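Local coordinates for protein Cbs-cp12 (Microcystis aeruginosa PCC 7806, PDB 5NMU) that is a fusion of paired CBS domains with a CP12 domain that assembles into a hexamer and probably takes part in redox regulation of photosynthesis, at residues 48-58 with 74-82; 89-97 with 127-137. All coordinates share one frame; numbering follows the deposited sequence.

Contact 1: residues 48-58 with 74-82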
loop_
_atom_site.group_PDB
_atom_site.type_symbol
_atom_site.label_atom_id
_atom_site.label_comp_id
_atom_site.label_asym_id
_atom_site.label_seq_id
_atom_site.Cartn_x
_atom_site.Cartn_y
_atom_site.Cartn_z
ATOM N N ASP A 48 11.611 22.739 -16.446
ATOM C CA ASP A 48 10.648 22.477 -15.368
ATOM C C ASP A 48 9.759 21.293 -15.766
ATOM O O ASP A 48 9.174 21.289 -16.859
ATOM C CB ASP A 48 9.797 23.728 -15.172
ATOM C CG ASP A 48 9.069 23.761 -13.857
ATOM O OD1 ASP A 48 9.635 23.276 -12.892
ATOM O OD2 ASP A 48 7.932 24.312 -13.782
ATOM N N PRO A 49 9.632 20.287 -14.890
ATOM C CA PRO A 49 8.829 19.121 -15.315
ATOM C C PRO A 49 7.344 19.425 -15.485
ATOM O O PRO A 49 6.873 20.411 -14.987
ATOM C CB PRO A 49 9.035 18.134 -14.192
ATOM C CG PRO A 49 9.304 19.013 -12.988
ATOM C CD PRO A 49 10.166 20.096 -13.536
ATOM N N TYR A 50 6.658 18.576 -16.241
ATOM C CA TYR A 50 5.216 18.564 -16.288
ATOM C C TYR A 50 4.637 18.059 -14.977
ATOM O O TYR A 50 5.277 17.349 -14.239
ATOM C CB TYR A 50 4.678 17.717 -17.468
ATOM C CG TYR A 50 4.837 18.428 -18.792
ATOM C CD1 TYR A 50 6.019 18.314 -19.521
ATOM C CD2 TYR A 50 3.838 19.240 -19.277
ATOM C CE1 TYR A 50 6.180 18.966 -20.730
ATOM C CE2 TYR A 50 3.996 19.939 -20.466
ATOM C CZ TYR A 50 5.166 19.785 -21.195
ATOM O OH TYR A 50 5.302 20.443 -22.369
ATOM N N GLY A 51 3.415 18.469 -14.706
ATOM C CA GLY A 51 2.689 17.971 -13.546
ATOM C C GLY A 51 1.299 17.635 -13.999
ATOM O O GLY A 51 0.947 17.918 -15.146
ATOM N N ILE A 52 0.537 17.015 -13.118
ATOM C CA ILE A 52 -0.830 16.630 -13.395
ATOM C C ILE A 52 -1.646 16.748 -12.102
ATOM O O ILE A 52 -1.157 16.458 -11.014
ATOM C CB ILE A 52 -0.933 15.195 -14.007
ATOM C CG1 ILE A 52 -2.383 14.908 -14.522
ATOM C CG2 ILE A 52 -0.480 14.131 -12.993
ATOM C CD1 ILE A 52 -2.445 13.719 -15.459
ATOM N N VAL A 53 -2.890 17.181 -12.265
ATOM C CA VAL A 53 -3.907 17.159 -11.226
ATOM C C VAL A 53 -5.148 16.464 -11.818
ATOM O O VAL A 53 -5.558 16.749 -12.984
ATOM C CB VAL A 53 -4.162 18.575 -10.650
ATOM C CG1 VAL A 53 -4.650 19.574 -11.661
ATOM C CG2 VAL A 53 -5.146 18.487 -9.513
ATOM N N THR A 54 -5.668 15.512 -11.046
ATOM C CA THR A 54 -6.736 14.613 -11.497
ATOM C C THR A 54 -7.968 14.759 -10.691
ATOM O O THR A 54 -7.926 15.314 -9.579
ATOM C CB THR A 54 -6.354 13.133 -11.376
ATOM O OG1 THR A 54 -6.297 12.729 -9.995
ATOM C CG2 THR A 54 -5.013 12.864 -12.089
ATOM N N GLU A 55 -9.066 14.245 -11.236
ATOM C CA GLU A 55 -10.323 14.134 -10.477
ATOM C C GLU A 55 -10.179 13.503 -9.090
ATOM O O GLU A 55 -10.864 13.920 -8.141
ATOM C CB GLU A 55 -11.390 13.399 -11.280
ATOM C CG GLU A 55 -11.040 11.952 -11.633
ATOM C CD GLU A 55 -12.139 11.260 -12.394
ATOM O OE1 GLU A 55 -13.122 11.922 -12.674
ATOM O OE2 GLU A 55 -12.009 10.046 -12.736
ATOM N N THR A 56 -9.340 12.477 -9.001
ATOM C CA THR A 56 -9.115 11.710 -7.798
ATOM C C THR A 56 -8.323 12.569 -6.821
ATOM O O THR A 56 -8.625 12.527 -5.622
ATOM C CB THR A 56 -8.425 10.326 -8.137
ATOM O OG1 THR A 56 -9.265 9.559 -9.034
ATOM C CG2 THR A 56 -8.265 9.511 -6.986
ATOM N N ASP A 57 -7.372 13.393 -7.288
ATOM C CA ASP A 57 -6.689 14.308 -6.368
ATOM C C ASP A 57 -7.713 15.255 -5.714
ATOM O O ASP A 57 -7.633 15.545 -4.499
ATOM C CB ASP A 57 -5.626 15.206 -7.063
ATOM C CG ASP A 57 -4.461 14.410 -7.685
ATOM O OD1 ASP A 57 -3.950 13.511 -6.984
ATOM O OD2 ASP A 57 -4.057 14.700 -8.842
ATOM N N ILE A 58 -8.578 15.810 -6.568
ATOM C CA ILE A 58 -9.532 16.782 -6.145
ATOM C C ILE A 58 -10.549 16.191 -5.139
ATOM O O ILE A 58 -10.740 16.738 -4.078
ATOM C CB ILE A 58 -10.202 17.488 -7.324
ATOM C CG1 ILE A 58 -9.163 18.353 -8.041
ATOM C CG2 ILE A 58 -11.330 18.395 -6.835
ATOM C CD1 ILE A 58 -9.556 18.768 -9.436
ATOM N N VAL A 74 -3.492 24.527 -6.734
ATOM C CA VAL A 74 -3.207 23.307 -7.468
ATOM C C VAL A 74 -1.892 22.702 -7.009
ATOM O O VAL A 74 -1.811 21.497 -6.807
ATOM C CB VAL A 74 -3.199 23.542 -8.991
ATOM C CG1 VAL A 74 -2.619 22.348 -9.760
ATOM C CG2 VAL A 74 -4.620 23.794 -9.461
ATOM N N TYR A 75 -0.886 23.538 -6.762
ATOM C CA TYR A 75 0.388 23.011 -6.297
ATOM C C TYR A 75 0.286 22.172 -5.032
ATOM O O TYR A 75 1.130 21.273 -4.841
ATOM C CB TYR A 75 1.428 24.109 -6.128
ATOM C CG TYR A 75 1.203 25.104 -5.015
ATOM C CD1 TYR A 75 1.576 24.805 -3.703
ATOM C CD2 TYR A 75 0.694 26.387 -5.288
ATOM C CE1 TYR A 75 1.449 25.733 -2.693
ATOM C CE2 TYR A 75 0.534 27.326 -4.260
ATOM C CZ TYR A 75 0.899 26.962 -2.989
ATOM O OH TYR A 75 0.785 27.836 -2.010
ATOM N N GLU A 76 -0.722 22.442 -4.190
ATOM C CA GLU A 76 -0.871 21.667 -2.969
ATOM C C GLU A 76 -1.395 20.260 -3.227
ATOM O O GLU A 76 -1.223 19.426 -2.381
ATOM C CB GLU A 76 -1.783 22.359 -1.953
ATOM C CG GLU A 76 -1.376 23.784 -1.563
ATOM C CD GLU A 76 -2.465 24.453 -0.748
ATOM O OE1 GLU A 76 -2.701 24.027 0.400
ATOM O OE2 GLU A 76 -3.125 25.353 -1.274
ATOM N N ILE A 77 -2.050 19.990 -4.362
ATOM C CA ILE A 77 -2.621 18.661 -4.628
ATOM C C ILE A 77 -2.017 17.902 -5.833
ATOM O O ILE A 77 -2.159 16.676 -5.918
ATOM C CB ILE A 77 -4.167 18.692 -4.718
ATOM C CG1 ILE A 77 -4.666 19.608 -5.797
ATOM C CG2 ILE A 77 -4.753 19.162 -3.384
ATOM C CD1 ILE A 77 -6.136 19.400 -6.129
ATOM N N MET A 78 -1.344 18.624 -6.735
ATOM C CA MET A 78 -0.830 18.046 -7.956
ATOM C C MET A 78 0.264 17.036 -7.710
ATOM O O MET A 78 0.866 17.011 -6.633
ATOM C CB MET A 78 -0.276 19.136 -8.861
ATOM C CG MET A 78 1.067 19.714 -8.449
ATOM S SD MET A 78 1.409 21.198 -9.392
ATOM C CE MET A 78 2.938 21.746 -8.601
ATOM N N ALA A 79 0.560 16.287 -8.770
ATOM C CA ALA A 79 1.724 15.438 -8.845
ATOM C C ALA A 79 2.730 16.074 -9.774
ATOM O O ALA A 79 2.474 16.233 -10.926
ATOM C CB ALA A 79 1.333 14.057 -9.355
ATOM N N LYS A 80 3.875 16.478 -9.267
ATOM C CA LYS A 80 4.835 17.175 -10.095
ATOM C C LYS A 80 6.162 16.861 -9.494
ATOM O O LYS A 80 6.315 17.108 -8.315
ATOM C CB LYS A 80 4.633 18.675 -10.099
ATOM C CG LYS A 80 5.619 19.412 -11.006
ATOM C CD LYS A 80 5.358 20.920 -11.078
ATOM C CE LYS A 80 6.468 21.667 -11.808
ATOM N NZ LYS A 80 5.924 22.925 -12.385
ATOM N N PRO A 81 7.107 16.316 -10.259
ATOM C CA PRO A 81 6.862 15.737 -11.596
ATOM C C PRO A 81 5.886 14.568 -11.589
ATOM O O PRO A 81 5.677 13.939 -10.570
ATOM C CB PRO A 81 8.238 15.165 -12.012
ATOM C CG PRO A 81 9.083 15.182 -10.770
ATOM C CD PRO A 81 8.305 15.740 -9.620
ATOM N N CYS A 82 5.334 14.263 -12.739
ATOM C CA CYS A 82 4.398 13.162 -12.871
ATOM C C CYS A 82 4.946 12.131 -13.838
ATOM O O CYS A 82 5.912 12.394 -14.524
ATOM C CB CYS A 82 3.050 13.708 -13.291
ATOM S SG CYS A 82 3.082 14.400 -14.917
HETATM O O HOH W 1 4.613 21.693 -14.530
HETATM O O HOH W 2 -0.997 14.205 -6.506
#

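Contact 2: residues 89-97 with 127-137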
loop_
_atom_site.group_PDB
_atom_site.type_symbol
_atom_site.label_atom_id
_atom_site.label_comp_id
_atom_site.label_asym_id
_atom_site.label_seq_id
_atom_site.Cartn_x
_atom_site.Cartn_y
_atom_site.Cartn_z
ATOM N N LEU A 89 4.710 4.848 -27.442
ATOM C CA LEU A 89 4.596 3.709 -26.537
ATOM C C LEU A 89 3.372 2.893 -26.901
ATOM O O LEU A 89 2.259 3.415 -26.980
ATOM C CB LEU A 89 4.535 4.155 -25.067
ATOM C CG LEU A 89 4.639 3.057 -23.995
ATOM C CD1 LEU A 89 6.011 2.368 -24.093
ATOM C CD2 LEU A 89 4.488 3.632 -22.599
ATOM N N GLY A 90 3.606 1.621 -27.155
ATOM C CA GLY A 90 2.546 0.700 -27.471
ATOM C C GLY A 90 1.512 0.656 -26.330
ATOM O O GLY A 90 1.824 0.746 -25.139
ATOM N N VAL A 91 0.261 0.531 -26.726
ATOM C CA VAL A 91 -0.841 0.573 -25.796
ATOM C C VAL A 91 -0.819 -0.532 -24.715
ATOM O O VAL A 91 -1.362 -0.339 -23.652
ATOM C CB VAL A 91 -2.184 0.577 -26.549
ATOM C CG1 VAL A 91 -2.336 1.847 -27.414
ATOM C CG2 VAL A 91 -2.363 -0.681 -27.383
ATOM N N GLU A 92 -0.271 -1.711 -24.994
ATOM C CA GLU A 92 -0.124 -2.732 -23.934
ATOM C C GLU A 92 0.870 -2.210 -22.850
ATOM O O GLU A 92 0.725 -2.466 -21.630
ATOM C CB GLU A 92 0.334 -4.094 -24.537
ATOM C CG GLU A 92 1.801 -4.175 -25.017
ATOM C CD GLU A 92 2.031 -3.711 -26.444
ATOM O OE1 GLU A 92 1.353 -2.758 -26.903
ATOM O OE2 GLU A 92 2.896 -4.329 -27.129
ATOM N N TYR A 93 1.877 -1.455 -23.292
ATOM C CA TYR A 93 2.822 -0.900 -22.310
ATOM C C TYR A 93 2.258 0.248 -21.516
ATOM O O TYR A 93 2.631 0.417 -20.396
ATOM C CB TYR A 93 4.147 -0.519 -22.920
ATOM C CG TYR A 93 4.959 -1.732 -23.367
ATOM C CD1 TYR A 93 5.325 -2.684 -22.460
ATOM C CD2 TYR A 93 5.375 -1.900 -24.674
ATOM C CE1 TYR A 93 6.061 -3.801 -22.815
ATOM C CE2 TYR A 93 6.142 -3.033 -25.044
ATOM C CZ TYR A 93 6.469 -3.972 -24.075
ATOM O OH TYR A 93 7.174 -5.121 -24.296
ATOM N N VAL A 94 1.403 1.078 -22.117
ATOM C CA VAL A 94 0.829 2.173 -21.371
ATOM C C VAL A 94 -0.039 1.556 -20.233
ATOM O O VAL A 94 -0.071 2.096 -19.106
ATOM C CB VAL A 94 -0.101 3.066 -22.218
ATOM C CG1 VAL A 94 -0.774 4.149 -21.350
ATOM C CG2 VAL A 94 0.646 3.722 -23.364
ATOM N N ALA A 95 -0.744 0.468 -20.560
ATOM C CA ALA A 95 -1.599 -0.260 -19.582
ATOM C C ALA A 95 -0.739 -0.740 -18.439
ATOM O O ALA A 95 -1.072 -0.562 -17.292
ATOM C CB ALA A 95 -2.289 -1.449 -20.236
ATOM N N ARG A 96 0.411 -1.305 -18.781
ATOM C CA ARG A 96 1.302 -1.881 -17.776
ATOM C C ARG A 96 1.936 -0.818 -16.909
ATOM O O ARG A 96 1.998 -1.024 -15.694
ATOM C CB ARG A 96 2.374 -2.726 -18.422
ATOM C CG ARG A 96 3.261 -3.422 -17.418
ATOM C CD ARG A 96 4.112 -4.391 -18.131
ATOM N NE ARG A 96 4.833 -5.205 -17.152
ATOM C CZ ARG A 96 4.387 -6.333 -16.591
ATOM N NH1 ARG A 96 3.176 -6.838 -16.877
ATOM N NH2 ARG A 96 5.194 -6.962 -15.734
ATOM N N LEU A 97 2.408 0.287 -17.524
ATOM C CA LEU A 97 2.898 1.430 -16.756
ATOM C C LEU A 97 1.873 1.886 -15.694
ATOM O O LEU A 97 2.230 2.177 -14.528
ATOM C CB LEU A 97 3.180 2.630 -17.699
ATOM C CG LEU A 97 3.765 3.911 -17.106
ATOM C CD1 LEU A 97 5.088 3.684 -16.415
ATOM C CD2 LEU A 97 3.918 5.022 -18.128
ATOM N N SER A 127 -8.321 1.103 -27.312
ATOM C CA SER A 127 -7.246 0.161 -27.551
ATOM C C SER A 127 -7.825 -1.062 -28.265
ATOM O O SER A 127 -9.026 -1.379 -28.151
ATOM C CB SER A 127 -6.598 -0.240 -26.226
ATOM O OG SER A 127 -5.614 -1.195 -26.383
ATOM N N ASP A 128 -6.942 -1.752 -28.966
ATOM C CA ASP A 128 -7.239 -2.994 -29.690
ATOM C C ASP A 128 -6.953 -4.259 -28.843
ATOM O O ASP A 128 -6.770 -5.360 -29.384
ATOM C CB ASP A 128 -6.411 -3.018 -30.971
ATOM C CG ASP A 128 -4.880 -2.972 -30.706
ATOM O OD1 ASP A 128 -4.460 -2.877 -29.518
ATOM O OD2 ASP A 128 -4.094 -3.026 -31.677
ATOM N N PHE A 129 -6.909 -4.099 -27.519
ATOM C CA PHE A 129 -6.582 -5.184 -26.584
ATOM C C PHE A 129 -7.557 -6.360 -26.655
ATOM O O PHE A 129 -7.172 -7.480 -26.332
ATOM C CB PHE A 129 -6.405 -4.662 -25.113
ATOM C CG PHE A 129 -7.691 -4.368 -24.392
ATOM C CD1 PHE A 129 -8.398 -3.196 -24.641
ATOM C CD2 PHE A 129 -8.218 -5.270 -23.478
ATOM C CE1 PHE A 129 -9.591 -2.904 -23.959
ATOM C CE2 PHE A 129 -9.419 -4.973 -22.780
ATOM C CZ PHE A 129 -10.117 -3.807 -23.059
ATOM N N VAL A 130 -8.796 -6.145 -27.101
ATOM C CA VAL A 130 -9.734 -7.282 -27.247
ATOM C C VAL A 130 -9.346 -8.133 -28.482
ATOM O O VAL A 130 -9.215 -9.342 -28.423
ATOM C CB VAL A 130 -11.197 -6.814 -27.351
ATOM C CG1 VAL A 130 -12.145 -8.003 -27.524
ATOM C CG2 VAL A 130 -11.599 -6.006 -26.103
ATOM N N GLU A 131 -9.175 -7.470 -29.604
ATOM C CA GLU A 131 -8.879 -8.180 -30.855
ATOM C C GLU A 131 -7.409 -8.625 -30.897
ATOM O O GLU A 131 -7.123 -9.730 -31.314
ATOM C CB GLU A 131 -9.301 -7.366 -32.092
ATOM C CG GLU A 131 -8.715 -5.955 -32.220
ATOM C CD GLU A 131 -9.566 -4.818 -31.567
ATOM O OE1 GLU A 131 -10.142 -5.015 -30.428
ATOM O OE2 GLU A 131 -9.608 -3.699 -32.178
ATOM N N LYS A 132 -6.491 -7.808 -30.399
ATOM C CA LYS A 132 -5.052 -8.128 -30.449
ATOM C C LYS A 132 -4.380 -8.112 -29.067
ATOM O O LYS A 132 -3.621 -7.169 -28.739
ATOM C CB LYS A 132 -4.344 -7.143 -31.378
ATOM C CG LYS A 132 -4.786 -7.202 -32.832
ATOM C CD LYS A 132 -4.103 -6.073 -33.604
ATOM C CE LYS A 132 -4.230 -6.218 -35.116
ATOM N NZ LYS A 132 -3.115 -7.000 -35.726
ATOM N N PRO A 133 -4.659 -9.126 -28.237
ATOM C CA PRO A 133 -4.001 -9.133 -26.925
ATOM C C PRO A 133 -2.494 -9.424 -27.103
ATOM O O PRO A 133 -2.140 -10.360 -27.790
ATOM C CB PRO A 133 -4.697 -10.259 -26.169
ATOM C CG PRO A 133 -5.262 -11.137 -27.230
ATOM C CD PRO A 133 -5.557 -10.268 -28.415
ATOM N N LYS A 134 -1.634 -8.602 -26.498
ATOM C CA LYS A 134 -0.174 -8.767 -26.665
ATOM C C LYS A 134 0.397 -9.320 -25.370
ATOM O O LYS A 134 0.341 -8.659 -24.349
ATOM C CB LYS A 134 0.468 -7.439 -27.109
ATOM C CG LYS A 134 -0.151 -6.930 -28.420
ATOM C CD LYS A 134 0.781 -6.099 -29.291
ATOM C CE LYS A 134 -0.013 -4.993 -30.001
ATOM N NZ LYS A 134 -0.419 -3.823 -29.126
ATOM N N ARG A 135 0.823 -10.576 -25.419
ATOM C CA ARG A 135 1.511 -11.234 -24.307
ATOM C C ARG A 135 2.808 -10.461 -24.009
ATOM O O ARG A 135 3.687 -10.322 -24.892
ATOM C CB ARG A 135 1.799 -12.669 -24.702
ATOM C CG ARG A 135 2.637 -13.459 -23.717
ATOM C CD ARG A 135 2.784 -14.905 -24.184
ATOM N NE ARG A 135 3.333 -15.726 -23.111
ATOM C CZ ARG A 135 3.298 -17.054 -23.042
ATOM N NH1 ARG A 135 2.741 -17.807 -24.001
ATOM N NH2 ARG A 135 3.830 -17.638 -21.968
ATOM N N LEU A 136 2.890 -9.894 -22.810
ATOM C CA LEU A 136 3.977 -8.981 -22.472
ATOM C C LEU A 136 5.334 -9.722 -22.481
ATOM O O LEU A 136 5.455 -10.900 -22.086
ATOM C CB LEU A 136 3.744 -8.250 -21.120
ATOM C CG LEU A 136 3.038 -6.874 -21.090
ATOM C CD1 LEU A 136 3.965 -5.734 -21.490
ATOM C CD2 LEU A 136 1.770 -6.817 -21.941
ATOM N N PHE A 137 6.314 -9.022 -23.034
ATOM C CA PHE A 137 7.686 -9.492 -23.126
ATOM C C PHE A 137 7.831 -10.813 -23.860
ATOM O O PHE A 137 8.718 -11.594 -23.537
ATOM C CB PHE A 137 8.289 -9.614 -21.720
ATOM C CG PHE A 137 7.976 -8.459 -20.810
ATOM C CD1 PHE A 137 8.035 -7.148 -21.268
ATOM C CD2 PHE A 137 7.683 -8.683 -19.479
ATOM C CE1 PHE A 137 7.777 -6.098 -20.437
ATOM C CE2 PHE A 137 7.424 -7.626 -18.632
ATOM C CZ PHE A 137 7.487 -6.337 -19.102
HETATM O O HOH W 3 -3.758 -1.732 -24.287
#

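Contact 1: residues 48-58 with 74-82
Val-53 CG2, anti to the backbone N, meets Ile-77 CD1 at 3.6 Å; Val-53 CG1, set between N and the carbonyl carbon (chi1 61°), meets Val-74 CG1 at 3.9 Å. Ile-77 CD1 also reaches Ile-58 CG1, completing a dense apolar cluster of these four side chains. Next to it, Ile-52 and Ala-79 form a single antiparallel hydrogen-bonded pair: Ala-79 N gives Ile-52 O an almost straight bond of 2.8 Å, and Ile-52 N returns one of 3.0 Å to Ala-79 O. This lays the loop after helix 55-63, in the second CBS range, along strand 51-54, an edge strand within the chain of the first CBS domain's sheet. The other end is polar and wetter, with Pro-49 and Tyr-50 partly exposed. Extended Lys-80 forms a salt bridge from NZ to Asp-48 OD2 (2.8 Å), coming from above the carboxylate plane, while one water links NZ to Pro-49 O. With alanine in place of Asp-48, the Lys-80 ammonium, already close to the Arg-44 guanidinium, would probably lose its counter-charge and Arg-44 N its acceptor. Strand 38-41 flanks strand 51-54, helix 24-34 covers Ile-58, Val-74 and Ile-77, and strand 105-110 packs on Tyr-50 and Cys-82.

Contact 2: residues 89-97 with 127-137
A salt bridge joins Lys-134 to Glu-92: NZ lies 3.0 Å from OE1, well above the carboxylate plane (59° out of it). The lysine, bent at chi3 and chi4, crosses the glutamate at about a right angle, with Lys-134 CD 3.5 Å from Glu-92 OE2. Water-mediated contact is found at the start of the helix, where one water lies 2.9 Å from Ser-127 OG and donates weakly to Val-91 O. The helix concerned, 91-101, has Gly-90 at its N-cap position and belongs to the second CBS domain; segment 127-137 leads from helix 120-126 of that domain to helix 138-156 of the CP12 domain, with Phe-137 at the N-cap position of helix 138-156. Van der Waals contacts follow on both sides of the ion pair. Val-91 CG2 abuts Ser-127 OG at 3.4 Å, and Leu-136 CD2 touches Glu-92 CB at 4.0 Å. Among the flat groups, Phe-137 CE1 comes to the edge of the Tyr-93 ring, 3.7 Å from Tyr-93 CE1. Arg-96, extended from CG to NE, receives Phe-137 CE2 over one face of its guanidinium, the two planes 79° apart. Beyond it, Arg-96 packs on Phe-65 of a third subunit.

How the contacts relate
Followed from the N terminus, the chain runs through strand 51-54 and helix 55-63, and contact 1 closes the 15-residue excursion that begins in this helix, tying the first CBS domain to the start of the second. Contact 2 opens only later: 29 residues, with strands 105-110 and 113-119 and helix 120-126, separate its segments, and its closure sets helix 91-101 against the connection into the CP12 helices. The two loops are in series, neither nesting nor crossing, with centres about 26 Å apart. Between subunits they do meet: Pro-49 and Met-78 of contact 1 pack on Tyr-93 and Phe-137 of the second subunit, residues of that copy's contact 2.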